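Local coordinates for putative flagellar protein FliS (Parabacteroides merdae ATCC 43184, PDB 4YOK) that is of unknown function but joins a transthyretin-like (prealbumin-like) N-terminal domain to a C-terminal domain related to the E-set beta-sandwiches, at residues A[99-104]-A[127-132]. Sequence-based numbering, arbitrary orientation.
Sequences TPYFMI and PDAKIS
F102 reaches across to A129, K130 and I131 with the far end of its ring. I131 lays its CG1 over one ring face, 3.9 Å from the centroid and 22° off the normal, a CH-pi contact. CG1 sits off-centre, toward the rim, and is 3.6 Å from F102 CZ. The backbone of K130 meets the ring at its edge, with K130 C 3.6 Å from F102 CZ. The methyl CB of A129 lies 3.8 Å from F102 CZ. The same methyl is 4.0 Å from Y101 CD1, so A129 touches both aromatic side chains. The F102 CB points at 127-132, and CG, anti to the carbonyl carbon (chi1 -61°), carries CZ to the A129-I131 backbone. Further out, I122 and R124 of strand 115-124 and A189 of strand 182-189 also touch F102. Backbone hydrogen bonds tie Y101, in the loop just before strand 102-111, to P76, I125 and V126. The contact thus joins the starts of strands 102-111 and 131-139, which belong to two different sheets of the C-terminal domain, consistent with an E-set-like beta-sandwich. Cutting F102 back to alanine is likely to open a gap beside A129 and leave I131 CG1 without its aromatic face. The side-chain contacts are apolar, so the join depends on ring packing against aliphatic groups and a peptide, not on charge.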
loop_
_atom_site.group_PDB
_atom_site.type_symbol
_atom_site.label_atom_id
_atom_site.label_comp_id
_atom_site.label_asym_id
_atom_site.label_seq_id
_atom_site.Cartn_x
_atom_site.Cartn_y
_atom_site.Cartn_z
ATOM N N THR A 99 -8.189 7.642 5.753
ATOM C CA THR A 99 -7.390 8.295 6.798
ATOM C C THR A 99 -6.330 7.315 7.287
ATOM O O THR A 99 -6.632 6.492 8.158
ATOM C CB THR A 99 -8.240 8.823 7.959
ATOM O OG1 THR A 99 -9.325 9.584 7.420
ATOM C CG2 THR A 99 -7.403 9.684 8.930
ATOM N N PRO A 100 -5.108 7.373 6.718
ATOM C CA PRO A 100 -4.043 6.451 7.169
ATOM C C PRO A 100 -3.657 6.708 8.619
ATOM O O PRO A 100 -3.791 7.839 9.082
ATOM C CB PRO A 100 -2.861 6.765 6.236
ATOM C CG PRO A 100 -3.433 7.595 5.102
ATOM C CD PRO A 100 -4.629 8.294 5.668
ATOM N N TYR A 101 -3.152 5.679 9.329
ATOM C CA TYR A 101 -2.670 5.857 10.716
ATOM C C TYR A 101 -1.384 6.685 10.689
ATOM O O TYR A 101 -1.216 7.605 11.479
ATOM C CB TYR A 101 -2.395 4.482 11.352
ATOM C CG TYR A 101 -3.649 3.675 11.561
ATOM C CD1 TYR A 101 -4.637 4.106 12.450
ATOM C CD2 TYR A 101 -3.888 2.519 10.822
ATOM C CE1 TYR A 101 -5.826 3.397 12.605
ATOM C CE2 TYR A 101 -5.052 1.765 11.019
ATOM C CZ TYR A 101 -6.012 2.210 11.913
ATOM O OH TYR A 101 -7.175 1.510 12.103
ATOM N N PHE A 102 -0.504 6.355 9.736
ATOM C CA PHE A 102 0.806 6.972 9.529
ATOM C C PHE A 102 1.101 7.217 8.055
ATOM O O PHE A 102 0.575 6.535 7.184
ATOM C CB PHE A 102 1.936 6.060 10.085
ATOM C CG PHE A 102 1.817 5.807 11.570
ATOM C CD1 PHE A 102 2.233 6.768 12.490
ATOM C CD2 PHE A 102 1.237 4.633 12.049
ATOM C CE1 PHE A 102 2.064 6.563 13.867
ATOM C CE2 PHE A 102 1.087 4.418 13.428
ATOM C CZ PHE A 102 1.477 5.399 14.323
HETATM N N MSE A 103 1.954 8.202 7.797
HETATM C CA MSE A 103 2.476 8.497 6.471
HETATM C C MSE A 103 4.006 8.491 6.579
HETATM O O MSE A 103 4.560 8.967 7.568
HETATM C CB MSE A 103 1.948 9.836 5.898
HETATM C CG MSE A 103 0.460 9.811 5.539
HETATM SE SE MSE A 103 0.021 8.660 3.978
HETATM C CE MSE A 103 0.859 9.755 2.605
ATOM N N ILE A 104 4.665 7.961 5.553
ATOM C CA ILE A 104 6.119 7.925 5.430
ATOM C C ILE A 104 6.483 9.001 4.417
ATOM O O ILE A 104 5.832 9.091 3.377
ATOM C CB ILE A 104 6.617 6.519 4.976
ATOM C CG1 ILE A 104 6.206 5.412 5.965
ATOM C CG2 ILE A 104 8.139 6.510 4.732
ATOM C CD1 ILE A 104 6.299 3.982 5.364
ATOM N N PRO A 127 -4.422 10.597 15.952
ATOM C CA PRO A 127 -3.817 10.952 17.251
ATOM C C PRO A 127 -3.488 9.812 18.215
ATOM O O PRO A 127 -2.492 9.922 18.930
ATOM C CB PRO A 127 -4.870 11.866 17.883
ATOM C CG PRO A 127 -5.518 12.501 16.740
ATOM C CD PRO A 127 -5.585 11.464 15.664
ATOM N N ASP A 128 -4.296 8.753 18.266
ATOM C CA ASP A 128 -4.011 7.694 19.241
ATOM C C ASP A 128 -3.346 6.455 18.616
ATOM O O ASP A 128 -3.224 5.430 19.283
ATOM C CB ASP A 128 -5.298 7.293 19.978
ATOM C CG ASP A 128 -5.670 8.222 21.112
ATOM O OD1 ASP A 128 -4.748 8.813 21.725
ATOM O OD2 ASP A 128 -6.877 8.321 21.426
ATOM N N ALA A 129 -2.867 6.564 17.368
ATOM C CA ALA A 129 -2.206 5.437 16.716
ATOM C C ALA A 129 -0.793 5.250 17.255
ATOM O O ALA A 129 -0.104 6.226 17.593
ATOM C CB ALA A 129 -2.172 5.643 15.207
ATOM N N LYS A 130 -0.364 3.982 17.315
ATOM C CA LYS A 130 0.953 3.585 17.795
ATOM C C LYS A 130 1.625 2.713 16.751
ATOM O O LYS A 130 0.945 1.911 16.103
ATOM C CB LYS A 130 0.857 2.819 19.135
ATOM C CG LYS A 130 0.278 3.613 20.316
ATOM C CD LYS A 130 1.193 4.753 20.787
ATOM C CE LYS A 130 0.583 5.598 21.885
ATOM N NZ LYS A 130 0.712 4.958 23.220
ATOM N N ILE A 131 2.950 2.791 16.654
ATOM C CA ILE A 131 3.685 1.965 15.675
ATOM C C ILE A 131 3.938 0.572 16.258
ATOM O O ILE A 131 4.452 0.458 17.363
ATOM C CB ILE A 131 5.024 2.624 15.226
ATOM C CG1 ILE A 131 4.800 4.006 14.564
ATOM C CG2 ILE A 131 5.836 1.678 14.305
ATOM C CD1 ILE A 131 6.036 4.871 14.470
ATOM N N SER A 132 3.564 -0.481 15.511
ATOM C CA SER A 132 3.796 -1.880 15.903
ATOM C C SER A 132 5.212 -2.298 15.436
ATOM O O SER A 132 6.034 -2.758 16.240
ATOM C CB SER A 132 2.722 -2.786 15.296
ATOM O OG SER A 132 3.039 -4.148 15.542
#